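Local coordinates for nucleoprotein (Sendai virus, PDB 6M7D) that coats the viral RNA genome as a helical nucleocapsid of one protein per six ribonucleotides, shielding it from nucleases and presenting it as template for transcription and replication, at residues 33-38 with 99-104; 66-71 with 220-225; 55-60 with 132-137; 105-110 with 119-124. One frame throughout, in Å; residues are numbered along the deposited sequence.

Contact 1 of 4, residues 33-38 with 99-104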
loop_
_atom_site.group_PDB
_atom_site.type_symbol
_atom_site.label_atom_id
_atom_site.label_comp_id
_atom_site.label_asym_id
_atom_site.label_seq_id
_atom_site.Cartn_x
_atom_site.Cartn_y
_atom_site.Cartn_z
ATOM N N SER A 33 7.957 -18.805 -11.901
ATOM C CA SER A 33 7.263 -18.777 -13.172
ATOM C C SER A 33 7.989 -17.853 -14.138
ATOM O O SER A 33 8.651 -16.893 -13.742
ATOM C CB SER A 33 5.818 -18.316 -12.991
ATOM O OG SER A 33 5.019 -19.325 -12.405
ATOM N N THR A 34 7.867 -18.158 -15.421
ATOM C CA THR A 34 8.419 -17.321 -16.478
ATOM C C THR A 34 7.284 -16.457 -17.019
ATOM O O THR A 34 6.257 -16.973 -17.467
ATOM C CB THR A 34 9.080 -18.166 -17.566
ATOM O OG1 THR A 34 9.535 -17.318 -18.623
ATOM C CG2 THR A 34 8.131 -19.230 -18.115
ATOM N N VAL A 35 7.452 -15.145 -16.936
ATOM C CA VAL A 35 6.397 -14.197 -17.255
ATOM C C VAL A 35 6.823 -13.355 -18.445
ATOM O O VAL A 35 7.944 -12.838 -18.484
ATOM C CB VAL A 35 6.063 -13.306 -16.045
ATOM C CG1 VAL A 35 4.826 -12.535 -16.323
ATOM C CG2 VAL A 35 5.876 -14.149 -14.804
ATOM N N SER A 36 5.923 -13.217 -19.413
ATOM C CA SER A 36 6.163 -12.392 -20.588
ATOM C C SER A 36 5.782 -10.954 -20.271
ATOM O O SER A 36 4.635 -10.675 -19.913
ATOM C CB SER A 36 5.363 -12.903 -21.784
ATOM O OG SER A 36 5.502 -14.301 -21.932
ATOM N N VAL A 37 6.744 -10.049 -20.402
ATOM C CA VAL A 37 6.526 -8.620 -20.231
ATOM C C VAL A 37 6.761 -7.948 -21.572
ATOM O O VAL A 37 7.799 -8.163 -22.205
ATOM C CB VAL A 37 7.446 -8.032 -19.150
ATOM C CG1 VAL A 37 7.253 -6.537 -19.064
ATOM C CG2 VAL A 37 7.150 -8.668 -17.830
ATOM N N PHE A 38 5.807 -7.136 -22.000
ATOM C CA PHE A 38 5.838 -6.510 -23.312
ATOM C C PHE A 38 6.172 -5.036 -23.160
ATOM O O PHE A 38 5.431 -4.291 -22.512
ATOM C CB PHE A 38 4.503 -6.700 -24.025
ATOM C CG PHE A 38 4.073 -8.124 -24.096
ATOM C CD1 PHE A 38 4.456 -8.919 -25.154
ATOM C CD2 PHE A 38 3.302 -8.678 -23.097
ATOM C CE1 PHE A 38 4.071 -10.233 -25.216
ATOM C CE2 PHE A 38 2.914 -9.992 -23.159
ATOM C CZ PHE A 38 3.298 -10.769 -24.219
ATOM N N VAL A 99 9.600 -14.654 -9.948
ATOM C CA VAL A 99 9.382 -14.943 -11.400
ATOM C C VAL A 99 10.542 -14.417 -12.252
ATOM O O VAL A 99 11.320 -13.581 -11.758
ATOM C CB VAL A 99 8.055 -14.340 -11.905
ATOM C CG1 VAL A 99 6.834 -15.138 -11.473
ATOM C CG2 VAL A 99 7.913 -12.877 -11.521
ATOM N N LYS A 100 10.647 -14.938 -13.479
ATOM C CA LYS A 100 11.616 -14.504 -14.471
ATOM C C LYS A 100 10.870 -13.766 -15.570
ATOM O O LYS A 100 9.986 -14.337 -16.215
ATOM C CB LYS A 100 12.387 -15.686 -15.054
ATOM C CG LYS A 100 13.631 -15.281 -15.812
ATOM C CD LYS A 100 14.078 -16.376 -16.758
ATOM C CE LYS A 100 13.069 -16.592 -17.870
ATOM N NZ LYS A 100 13.598 -17.493 -18.926
ATOM N N TYR A 101 11.212 -12.502 -15.770
ATOM C CA TYR A 101 10.543 -11.654 -16.745
ATOM C C TYR A 101 11.209 -11.840 -18.099
ATOM O O TYR A 101 12.412 -11.607 -18.240
ATOM C CB TYR A 101 10.589 -10.190 -16.317
ATOM C CG TYR A 101 9.659 -9.862 -15.178
ATOM C CD1 TYR A 101 8.362 -10.343 -15.158
ATOM C CD2 TYR A 101 10.079 -9.079 -14.123
ATOM C CE1 TYR A 101 7.511 -10.044 -14.125
ATOM C CE2 TYR A 101 9.236 -8.777 -13.084
ATOM C CZ TYR A 101 7.955 -9.262 -13.088
ATOM O OH TYR A 101 7.110 -8.962 -12.049
ATOM N N VAL A 102 10.432 -12.271 -19.084
ATOM C CA VAL A 102 10.893 -12.392 -20.460
ATOM C C VAL A 102 10.373 -11.178 -21.209
ATOM O O VAL A 102 9.174 -11.067 -21.477
ATOM C CB VAL A 102 10.416 -13.695 -21.109
ATOM C CG1 VAL A 102 11.264 -14.017 -22.319
ATOM C CG2 VAL A 102 10.480 -14.816 -20.115
ATOM N N ILE A 103 11.271 -10.265 -21.548
ATOM C CA ILE A 103 10.876 -8.991 -22.131
ATOM C C ILE A 103 10.656 -9.168 -23.625
ATOM O O ILE A 103 11.580 -9.523 -24.363
ATOM C CB ILE A 103 11.925 -7.909 -21.850
ATOM C CG1 ILE A 103 12.005 -7.645 -20.349
ATOM C CG2 ILE A 103 11.581 -6.645 -22.593
ATOM C CD1 ILE A 103 13.116 -6.725 -19.965
ATOM N N TYR A 104 9.430 -8.927 -24.067
ATOM C CA TYR A 104 9.079 -8.895 -25.475
ATOM C C TYR A 104 8.901 -7.445 -25.897
ATOM O O TYR A 104 8.574 -6.584 -25.080
ATOM C CB TYR A 104 7.789 -9.669 -25.745
ATOM C CG TYR A 104 7.892 -11.176 -25.636
ATOM C CD1 TYR A 104 8.902 -11.779 -24.909
ATOM C CD2 TYR A 104 6.969 -11.995 -26.267
ATOM C CE1 TYR A 104 8.990 -13.148 -24.813
ATOM C CE2 TYR A 104 7.051 -13.365 -26.179
ATOM C CZ TYR A 104 8.063 -13.937 -25.451
ATOM O OH TYR A 104 8.150 -15.305 -25.357
#
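Val-37 and Tyr-101 meet obliquely on one face of a parallel strand pair, with the valine CG2 3.4 Å from Tyr-101 CD1. Val-37 holds CG1 anti to its own N (chi1 176°), which leaves CG2 as the branch turned to the phenol ring. One step back, CB of Val-35 lies at the ring's edge, 3.9 Å from Tyr-101 CD1, while its CG2 reaches Val-99 CG1 at 3.6 Å. A row of branched aliphatic groups thus runs beside the tyrosine, on the face that also carries Ile-103; helices 68-80, 86-93 and 227-239 touch it.

On the reverse face Phe-38 and Tyr-104 lie side by side and point the same way, but their planes are turned 86° apart. The phenylalanine rim meets the tyrosine stem, CD1 of Phe-38 standing 3.5 Å from CB of Tyr-104, and both residues touch Thr-130 of helix 129-135.

Five backbone hydrogen bonds join the strands, among them Val-35 N to Lys-100 O (2.8 Å). The chain between them is largely helical, a beta-alpha-beta type crossover, and they are the first two strands of a four-stranded mixed sheet. The backbone bonds set the register, while the side chains add mainly apolar contact on the face of Val-35, Val-37 and Tyr-101; Thr-34 and the bent chain of Lys-100 lie side by side on the exposed part of the other face.

Contact 2 of 4, residues 66-71 with 220-225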
loop_
_atom_site.group_PDB
_atom_site.type_symbol
_atom_site.label_atom_id
_atom_site.label_comp_id
_atom_site.label_asym_id
_atom_site.label_seq_id
_atom_site.Cartn_x
_atom_site.Cartn_y
_atom_site.Cartn_z
ATOM N N LYS A 66 -6.534 -16.160 -18.104
ATOM C CA LYS A 66 -5.058 -15.988 -18.135
ATOM C C LYS A 66 -4.478 -16.324 -16.755
ATOM O O LYS A 66 -5.113 -15.977 -15.742
ATOM C CB LYS A 66 -4.721 -14.549 -18.536
ATOM C CG LYS A 66 -3.325 -14.340 -19.106
ATOM C CD LYS A 66 -3.136 -12.971 -19.719
ATOM C CE LYS A 66 -4.179 -12.645 -20.766
ATOM N NZ LYS A 66 -4.151 -13.611 -21.889
ATOM N N GLN A 67 -3.291 -16.937 -16.734
ATOM C CA GLN A 67 -2.604 -17.325 -15.472
ATOM C C GLN A 67 -2.298 -16.057 -14.670
ATOM O O GLN A 67 -1.918 -15.045 -15.287
ATOM C CB GLN A 67 -1.306 -18.065 -15.795
ATOM C CG GLN A 67 -1.522 -19.381 -16.528
ATOM C CD GLN A 67 -0.223 -20.001 -16.979
ATOM O OE1 GLN A 67 0.776 -19.315 -17.182
ATOM N NE2 GLN A 67 -0.230 -21.313 -17.145
ATOM N N HIS A 68 -2.374 -16.143 -13.340
ATOM C CA HIS A 68 -2.151 -14.956 -12.472
ATOM C C HIS A 68 -0.751 -14.386 -12.712
ATOM O O HIS A 68 -0.624 -13.148 -12.721
ATOM C CB HIS A 68 -2.421 -15.300 -11.002
ATOM C CG HIS A 68 -3.853 -15.146 -10.615
ATOM N ND1 HIS A 68 -4.322 -14.028 -9.955
ATOM C CD2 HIS A 68 -4.921 -15.949 -10.803
ATOM C CE1 HIS A 68 -5.615 -14.154 -9.745
ATOM N NE2 HIS A 68 -6.007 -15.323 -10.257
ATOM N N SER A 69 0.259 -15.242 -12.885
ATOM C CA SER A 69 1.591 -14.724 -13.165
ATOM C C SER A 69 1.609 -13.938 -14.468
ATOM O O SER A 69 2.264 -12.897 -14.564
ATOM C CB SER A 69 2.599 -15.867 -13.211
ATOM O OG SER A 69 2.814 -16.295 -14.542
ATOM N N GLN A 70 0.872 -14.402 -15.476
ATOM C CA GLN A 70 0.846 -13.686 -16.747
ATOM C C GLN A 70 0.076 -12.379 -16.625
ATOM O O GLN A 70 0.448 -11.367 -17.225
ATOM C CB GLN A 70 0.251 -14.565 -17.841
ATOM C CG GLN A 70 0.592 -14.077 -19.230
ATOM C CD GLN A 70 1.992 -13.492 -19.311
ATOM O OE1 GLN A 70 2.984 -14.206 -19.173
ATOM N NE2 GLN A 70 2.078 -12.185 -19.526
ATOM N N ARG A 71 -1.010 -12.382 -15.853
ATOM C CA ARG A 71 -1.723 -11.139 -15.593
ATOM C C ARG A 71 -0.848 -10.162 -14.820
ATOM O O ARG A 71 -0.871 -8.952 -15.078
ATOM C CB ARG A 71 -3.011 -11.438 -14.836
ATOM C CG ARG A 71 -3.910 -12.409 -15.549
ATOM C CD ARG A 71 -4.957 -12.963 -14.619
ATOM N NE ARG A 71 -5.793 -11.913 -14.060
ATOM C CZ ARG A 71 -6.822 -12.135 -13.253
ATOM N NH1 ARG A 71 -7.140 -13.372 -12.918
ATOM N NH2 ARG A 71 -7.534 -11.124 -12.787
ATOM N N GLY A 220 -6.657 -6.145 -7.989
ATOM C CA GLY A 220 -6.353 -6.475 -6.610
ATOM C C GLY A 220 -6.113 -7.954 -6.406
ATOM O O GLY A 220 -5.257 -8.347 -5.615
ATOM N N SER A 221 -6.866 -8.794 -7.112
ATOM C CA SER A 221 -6.638 -10.232 -7.048
ATOM C C SER A 221 -5.281 -10.598 -7.628
ATOM O O SER A 221 -4.548 -11.413 -7.051
ATOM C CB SER A 221 -7.756 -10.963 -7.780
ATOM O OG SER A 221 -7.359 -11.296 -9.091
ATOM N N VAL A 222 -4.925 -10.002 -8.765
ATOM C CA VAL A 222 -3.609 -10.257 -9.344
ATOM C C VAL A 222 -2.507 -9.801 -8.398
ATOM O O VAL A 222 -1.449 -10.430 -8.306
ATOM C CB VAL A 222 -3.495 -9.583 -10.721
ATOM C CG1 VAL A 222 -2.122 -9.781 -11.289
ATOM C CG2 VAL A 222 -4.514 -10.160 -11.649
ATOM N N MET A 223 -2.734 -8.705 -7.676
ATOM C CA MET A 223 -1.737 -8.231 -6.723
ATOM C C MET A 223 -1.642 -9.149 -5.517
ATOM O O MET A 223 -0.552 -9.370 -4.980
ATOM C CB MET A 223 -2.072 -6.818 -6.276
ATOM C CG MET A 223 -1.794 -5.777 -7.308
ATOM S SD MET A 223 -2.405 -4.184 -6.796
ATOM C CE MET A 223 -1.590 -3.157 -7.992
ATOM N N ARG A 224 -2.776 -9.672 -5.060
ATOM C CA ARG A 224 -2.766 -10.608 -3.945
ATOM C C ARG A 224 -2.026 -11.884 -4.306
ATOM O O ARG A 224 -1.354 -12.480 -3.460
ATOM C CB ARG A 224 -4.193 -10.926 -3.522
ATOM C CG ARG A 224 -4.722 -10.037 -2.435
ATOM C CD ARG A 224 -6.149 -10.383 -2.124
ATOM N NE ARG A 224 -7.077 -9.436 -2.725
ATOM C CZ ARG A 224 -8.003 -9.766 -3.613
ATOM N NH1 ARG A 224 -8.128 -11.023 -4.005
ATOM N NH2 ARG A 224 -8.807 -8.840 -4.107
ATOM N N SER A 225 -2.142 -12.326 -5.557
ATOM C CA SER A 225 -1.508 -13.583 -5.932
ATOM C C SER A 225 -0.038 -13.390 -6.270
ATOM O O SER A 225 0.789 -14.256 -5.970
ATOM C CB SER A 225 -2.251 -14.212 -7.106
ATOM O OG SER A 225 -1.995 -13.505 -8.300
#
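The first turn of helix 68-80 meets the last turns of helix 213-225 with His-68 and Val-222 closest, their CA atoms 5.8 Å apart. This is a helix-helix contact in what is, by similarity, the Ncore region, made at the very start of one helix, where Gln-67 holds the N-cap position, and near the C-terminal end of the other.

His-68 and Arg-71, one turn apart, both direct their CB toward helix 213-225 but meet different residues: His-68 the two serines, Arg-71 chiefly Val-222. The imidazole reaches over to the serines on successive turns: Ser-221 OG sits at the ring edge, 3.4 Å from His-68 CE1, and Ser-225 OG accepts a weak, bent bond from His-68 ND1 (2.9 Å, 121° at the hydrogen). Both hydroxyls have partners in their own helix: Ser-221 OG bonds to Gly-218 O, and Ser-225 OG donates to Val-222 O.

Arg-71 folds back through a bend at chi3 (60°), and this lays its guanidinium against Val-222. The methyl CG2 of Val-222 lies over one guanidinium face, 3.4 Å from Arg-71 CZ, so the flat cation is packed on an aliphatic group while its NE bonds to Ser-61 O. That bond ties the arginine to the end of helix 47-62 and probably limits its swing. Within the first segment one guanidinium nitrogen also overlies the imidazole, Arg-71 NH1 standing 3.4 Å above the plane of the His-68 ring and offset toward its rim.

Contact 3 of 4, residues 55-60 with 132-137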
loop_
_atom_site.group_PDB
_atom_site.type_symbol
_atom_site.label_atom_id
_atom_site.label_comp_id
_atom_site.label_asym_id
_atom_site.label_seq_id
_atom_site.Cartn_x
_atom_site.Cartn_y
_atom_site.Cartn_z
ATOM N N THR A 55 -4.291 0.027 -22.736
ATOM C CA THR A 55 -5.606 -0.535 -22.459
ATOM C C THR A 55 -5.634 -2.033 -22.734
ATOM O O THR A 55 -6.327 -2.784 -22.042
ATOM C CB THR A 55 -6.666 0.190 -23.284
ATOM O OG1 THR A 55 -6.637 1.586 -22.968
ATOM C CG2 THR A 55 -8.047 -0.356 -22.981
ATOM N N THR A 56 -4.869 -2.492 -23.724
ATOM C CA THR A 56 -4.786 -3.926 -23.986
ATOM C C THR A 56 -4.092 -4.651 -22.844
ATOM O O THR A 56 -4.527 -5.730 -22.433
ATOM C CB THR A 56 -4.054 -4.180 -25.300
ATOM O OG1 THR A 56 -4.366 -3.135 -26.229
ATOM C CG2 THR A 56 -4.479 -5.502 -25.891
ATOM N N PHE A 57 -3.010 -4.075 -22.322
ATOM C CA PHE A 57 -2.362 -4.639 -21.144
ATOM C C PHE A 57 -3.323 -4.699 -19.967
ATOM O O PHE A 57 -3.396 -5.711 -19.260
ATOM C CB PHE A 57 -1.134 -3.813 -20.773
ATOM C CG PHE A 57 0.006 -3.954 -21.727
ATOM C CD1 PHE A 57 1.048 -3.048 -21.710
ATOM C CD2 PHE A 57 0.044 -4.990 -22.636
ATOM C CE1 PHE A 57 2.098 -3.173 -22.580
ATOM C CE2 PHE A 57 1.093 -5.115 -23.508
ATOM C CZ PHE A 57 2.118 -4.206 -23.480
ATOM N N LEU A 58 -4.070 -3.619 -19.740
ATOM C CA LEU A 58 -5.000 -3.593 -18.620
ATOM C C LEU A 58 -6.109 -4.621 -18.793
ATOM O O LEU A 58 -6.547 -5.238 -17.818
ATOM C CB LEU A 58 -5.588 -2.195 -18.460
ATOM C CG LEU A 58 -6.356 -1.976 -17.160
ATOM C CD1 LEU A 58 -5.403 -1.858 -15.993
ATOM C CD2 LEU A 58 -7.220 -0.751 -17.267
ATOM N N ALA A 59 -6.580 -4.814 -20.023
ATOM C CA ALA A 59 -7.649 -5.775 -20.258
ATOM C C ALA A 59 -7.137 -7.203 -20.167
ATOM O O ALA A 59 -7.884 -8.115 -19.799
ATOM C CB ALA A 59 -8.289 -5.521 -21.618
ATOM N N HIS A 60 -5.870 -7.418 -20.514
ATOM C CA HIS A 60 -5.294 -8.752 -20.409
ATOM C C HIS A 60 -5.000 -9.109 -18.962
ATOM O O HIS A 60 -5.042 -10.284 -18.586
ATOM C CB HIS A 60 -4.025 -8.834 -21.251
ATOM C CG HIS A 60 -4.275 -9.155 -22.690
ATOM N ND1 HIS A 60 -5.264 -8.544 -23.427
ATOM C CD2 HIS A 60 -3.664 -10.023 -23.528
ATOM C CE1 HIS A 60 -5.252 -9.020 -24.658
ATOM N NE2 HIS A 60 -4.291 -9.920 -24.745
ATOM N N GLU A 132 -0.996 -12.403 -32.133
ATOM C CA GLU A 132 -2.436 -12.609 -32.235
ATOM C C GLU A 132 -3.058 -12.873 -30.874
ATOM O O GLU A 132 -4.222 -12.528 -30.652
ATOM C CB GLU A 132 -2.767 -13.755 -33.191
ATOM C CG GLU A 132 -1.828 -13.902 -34.366
ATOM C CD GLU A 132 -2.186 -12.989 -35.521
ATOM O OE1 GLU A 132 -3.386 -12.689 -35.696
ATOM O OE2 GLU A 132 -1.266 -12.568 -36.252
ATOM N N TRP A 133 -2.308 -13.485 -29.956
ATOM C CA TRP A 133 -2.832 -13.683 -28.610
ATOM C C TRP A 133 -2.979 -12.357 -27.877
ATOM O O TRP A 133 -3.957 -12.145 -27.150
ATOM C CB TRP A 133 -1.922 -14.631 -27.833
ATOM C CG TRP A 133 -1.993 -14.452 -26.355
ATOM C CD1 TRP A 133 -3.092 -14.602 -25.565
ATOM C CD2 TRP A 133 -0.918 -14.097 -25.483
ATOM N NE1 TRP A 133 -2.769 -14.356 -24.256
ATOM C CE2 TRP A 133 -1.438 -14.044 -24.180
ATOM C CE3 TRP A 133 0.435 -13.817 -25.679
ATOM C CZ2 TRP A 133 -0.653 -13.723 -23.078
ATOM C CZ3 TRP A 133 1.210 -13.499 -24.585
ATOM C CH2 TRP A 133 0.665 -13.454 -23.302
ATOM N N LEU A 134 -2.027 -11.445 -28.070
ATOM C CA LEU A 134 -1.989 -10.206 -27.306
ATOM C C LEU A 134 -2.899 -9.140 -27.901
ATOM O O LEU A 134 -3.581 -8.425 -27.161
ATOM C CB LEU A 134 -0.551 -9.704 -27.229
ATOM C CG LEU A 134 -0.261 -8.332 -26.632
ATOM C CD1 LEU A 134 -0.871 -8.194 -25.258
ATOM C CD2 LEU A 134 1.229 -8.136 -26.562
ATOM N N PHE A 135 -2.928 -9.013 -29.225
ATOM C CA PHE A 135 -3.711 -7.985 -29.893
ATOM C C PHE A 135 -4.937 -8.544 -30.596
ATOM O O PHE A 135 -5.510 -7.867 -31.455
ATOM C CB PHE A 135 -2.837 -7.225 -30.890
ATOM C CG PHE A 135 -1.712 -6.483 -30.249
ATOM C CD1 PHE A 135 -1.957 -5.350 -29.500
ATOM C CD2 PHE A 135 -0.411 -6.922 -30.383
ATOM C CE1 PHE A 135 -0.928 -4.669 -28.901
ATOM C CE2 PHE A 135 0.621 -6.241 -29.787
ATOM C CZ PHE A 135 0.360 -5.113 -29.045
ATOM N N GLY A 136 -5.351 -9.756 -30.258
ATOM C CA GLY A 136 -6.539 -10.335 -30.837
ATOM C C GLY A 136 -7.786 -9.901 -30.107
ATOM O O GLY A 136 -7.747 -9.270 -29.041
ATOM N N PRO A 137 -8.935 -10.234 -30.687
ATOM C CA PRO A 137 -10.207 -9.891 -30.042
ATOM C C PRO A 137 -10.414 -10.672 -28.756
ATOM O O PRO A 137 -10.632 -11.886 -28.787
ATOM C CB PRO A 137 -11.255 -10.263 -31.101
ATOM C CG PRO A 137 -10.493 -10.377 -32.387
ATOM C CD PRO A 137 -9.133 -10.856 -32.005
#
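His-60 carries its CG anti to the carbonyl carbon (chi1 -85°) and Leu-134 its CG anti to the backbone N (chi1 172°), and together these torsions bring the imidazole and the leucine methyl CD1 into an off-centre CH-pi contact. The two side chains cross at about a right angle, with Leu-134 CD1 4.1 Å from the centroid of the His-60 ring. In the plane of that ring, His-60 NE2 donates to Trp-133 O, a long bond of 3.3 Å but a nearly straight one (162°). The acceptor is a main-chain carbonyl near the C-terminal end of helix 129-135, and the bond may help to set the rotation of the imidazole.

Phe-57 adds an apolar contact, presenting its ring edge to the same leucine methyl, CE2 lying 4.0 Å from Leu-134 CD1. The Thr-56 methyl packs against a carbonyl oxygen, CG2 being 3.3 Å from Leu-134 O, whereas its hydroxyl bonds to Ser-52 O within its own helix.

Phe-74 of helix 68-80 meets His-60 edge-to-face and also touches Phe-57, Trp-133 and Leu-134. Helix 47-62 and helix 129-135 thus join beside helix 68-80, with Phe-38 of strand 33-40 and Ile-106 of strand 99-108 packed against Leu-134.

Contact 4 of 4, residues 105-110 with 119-124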
loop_
_atom_site.group_PDB
_atom_site.type_symbol
_atom_site.label_atom_id
_atom_site.label_comp_id
_atom_site.label_asym_id
_atom_site.label_seq_id
_atom_site.Cartn_x
_atom_site.Cartn_y
_atom_site.Cartn_z
ATOM N N ASN A 105 9.123 -7.172 -27.175
ATOM C CA ASN A 105 9.007 -5.823 -27.706
ATOM C C ASN A 105 7.794 -5.732 -28.613
ATOM O O ASN A 105 7.642 -6.538 -29.533
ATOM C CB ASN A 105 10.266 -5.419 -28.469
ATOM C CG ASN A 105 11.434 -5.150 -27.554
ATOM O OD1 ASN A 105 12.065 -6.074 -27.044
ATOM N ND2 ASN A 105 11.732 -3.879 -27.338
ATOM N N ILE A 106 6.933 -4.758 -28.346
ATOM C CA ILE A 106 5.840 -4.420 -29.246
ATOM C C ILE A 106 6.398 -3.459 -30.285
ATOM O O ILE A 106 6.855 -2.365 -29.948
ATOM C CB ILE A 106 4.656 -3.794 -28.506
ATOM C CG1 ILE A 106 4.305 -4.603 -27.263
ATOM C CG2 ILE A 106 3.469 -3.696 -29.435
ATOM C CD1 ILE A 106 3.845 -5.976 -27.576
ATOM N N GLU A 107 6.371 -3.893 -31.548
ATOM C CA GLU A 107 6.902 -3.092 -32.683
ATOM C C GLU A 107 5.759 -2.760 -33.644
ATOM O O GLU A 107 4.987 -3.677 -33.983
ATOM C CB GLU A 107 7.986 -3.885 -33.414
ATOM C CG GLU A 107 9.191 -4.206 -32.550
ATOM C CD GLU A 107 10.017 -2.998 -32.146
ATOM O OE1 GLU A 107 9.635 -1.870 -32.516
ATOM O OE2 GLU A 107 11.042 -3.187 -31.463
ATOM N N LYS A 108 5.686 -1.506 -34.098
ATOM C CA LYS A 108 4.612 -1.081 -35.034
ATOM C C LYS A 108 5.168 -1.087 -36.462
ATOM O O LYS A 108 6.156 -0.371 -36.712
ATOM C CB LYS A 108 4.122 0.321 -34.660
ATOM C CG LYS A 108 2.993 0.875 -35.519
ATOM C CD LYS A 108 1.624 0.386 -35.102
ATOM C CE LYS A 108 0.509 0.959 -35.952
ATOM N NZ LYS A 108 -0.824 0.532 -35.467
ATOM N N ASP A 109 4.549 -1.870 -37.354
ATOM C CA ASP A 109 4.995 -1.955 -38.771
ATOM C C ASP A 109 3.867 -1.458 -39.681
ATOM O O ASP A 109 2.747 -1.997 -39.584
ATOM C CB ASP A 109 5.410 -3.382 -39.140
ATOM C CG ASP A 109 6.791 -3.769 -38.640
ATOM O OD1 ASP A 109 7.357 -3.012 -37.827
ATOM O OD2 ASP A 109 7.294 -4.826 -39.071
ATOM N N PRO A 110 4.109 -0.449 -40.547
ATOM C CA PRO A 110 3.077 0.066 -41.454
ATOM C C PRO A 110 2.630 -1.010 -42.455
ATOM O O PRO A 110 1.451 -1.082 -42.752
ATOM C CB PRO A 110 3.774 1.222 -42.186
ATOM C CG PRO A 110 5.248 0.906 -42.065
ATOM C CD PRO A 110 5.389 0.242 -40.712
ATOM N N ILE A 119 3.414 -5.837 -33.949
ATOM C CA ILE A 119 4.129 -7.100 -34.063
ATOM C C ILE A 119 5.042 -7.233 -32.854
ATOM O O ILE A 119 5.671 -6.257 -32.434
ATOM C CB ILE A 119 4.927 -7.185 -35.382
ATOM C CG1 ILE A 119 5.640 -8.534 -35.518
ATOM C CG2 ILE A 119 5.894 -6.023 -35.512
ATOM C CD1 ILE A 119 4.751 -9.730 -35.284
ATOM N N VAL A 120 5.048 -8.426 -32.251
ATOM C CA VAL A 120 5.904 -8.677 -31.055
ATOM C C VAL A 120 7.190 -9.341 -31.550
ATOM O O VAL A 120 7.112 -10.475 -32.056
ATOM C CB VAL A 120 5.180 -9.559 -30.020
ATOM C CG1 VAL A 120 6.080 -9.905 -28.845
ATOM C CG2 VAL A 120 3.887 -8.920 -29.539
ATOM N N LYS A 121 8.322 -8.647 -31.412
ATOM C CA LYS A 121 9.613 -9.196 -31.896
ATOM C C LYS A 121 10.680 -9.099 -30.801
ATOM O O LYS A 121 10.851 -8.001 -30.240
ATOM C CB LYS A 121 10.074 -8.400 -33.120
ATOM C CG LYS A 121 9.008 -8.156 -34.179
ATOM C CD LYS A 121 9.337 -7.000 -35.098
ATOM C CE LYS A 121 10.726 -7.092 -35.692
ATOM N NZ LYS A 121 11.039 -5.914 -36.535
ATOM N N THR A 122 11.382 -10.204 -30.534
ATOM C CA THR A 122 12.507 -10.177 -29.564
ATOM C C THR A 122 13.789 -10.153 -30.400
ATOM O O THR A 122 14.077 -11.171 -31.058
ATOM C CB THR A 122 12.450 -11.371 -28.603
ATOM O OG1 THR A 122 11.238 -11.276 -27.854
ATOM C CG2 THR A 122 13.630 -11.422 -27.658
ATOM N N ARG A 123 14.510 -9.028 -30.375
ATOM C CA ARG A 123 15.734 -8.847 -31.201
ATOM C C ARG A 123 15.361 -9.102 -32.667
ATOM O O ARG A 123 14.352 -8.530 -33.123
ATOM C CB ARG A 123 16.908 -9.696 -30.695
ATOM C CG ARG A 123 18.274 -9.125 -31.049
ATOM C CD ARG A 123 19.426 -9.791 -30.320
ATOM N NE ARG A 123 20.675 -9.072 -30.526
ATOM C CZ ARG A 123 21.839 -9.402 -29.978
ATOM N NH1 ARG A 123 22.918 -8.680 -30.230
ATOM N NH2 ARG A 123 21.921 -10.452 -29.180
ATOM N N ASP A 124 16.150 -9.915 -33.376
ATOM C CA ASP A 124 15.894 -10.237 -34.807
ATOM C C ASP A 124 14.585 -11.023 -34.971
ATOM O O ASP A 124 13.810 -10.688 -35.888
ATOM C CB ASP A 124 17.072 -11.013 -35.403
ATOM C CG ASP A 124 18.403 -10.298 -35.250
ATOM O OD1 ASP A 124 19.446 -10.953 -35.443
ATOM O OD2 ASP A 124 18.385 -9.090 -34.940
#
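The carbonyl oxygen of Asn-105 is gripped by two groups of the facing strand: Lys-121 N donates to it in the carbonyl plane at 2.9 Å, and the CA-H of Val-120 approaches it as well, CA lying 3.1 Å from Asn-105 O. The two strands form a beta hairpin, 99-108 with 118-122, strongly twisted at this end, the short segments running at 127° to each other. Next along, Glu-107 and Ile-119 make the hydrogen-bonded pair: Glu-107 N gives a sound bond to Ile-119 O, and the return bond from Ile-119 N is weak.

Ile-106 and Val-120, the non-hydrogen-bonded pair, place their side chains on the face that meets Leu-134 of helix 129-135. Val-120 turns CG2 to the end of the isoleucine, 3.5 Å from Ile-106 CD1.

On the face of Glu-107 and Ile-119, the glutamate is crossed at about a right angle by the chain of Lys-121, their aliphatic parts meeting, with CG of Glu-107 3.8 Å from CD of Lys-121. Their charged ends diverge, and Glu-107 OE1 bonds to Ser-43 OG. The Lys-121 ammonium comes nearer to Asp-109, though without contact, its NZ standing 4.7 Å from Asp-109 OD2.

Contacts 1 and 4 share strand 99-108, which pairs in parallel with 33-40 and then, farther along, antiparallel with 118-122; Tyr-104 CD2 of contact 1 comes 3.4 Å from Val-120 CG1 of contact 4. Contact 3 packs against both, Leu-134 CD2 lying 3.6 Å from Phe-38 CD1 and 3.5 Å from Ile-106 CD1. Contact 2 joins the group through helix 68-80: Gln-70 NE2 probably bonds to Ser-36 O of contact 1, and Lys-66 CE lies 3.3 Å from His-60 O of contact 3. The nearest atoms of contact 2 are about 9 Å from the RNA, against about 21 Å for contacts 1 and 3 and about 34 Å for contact 4.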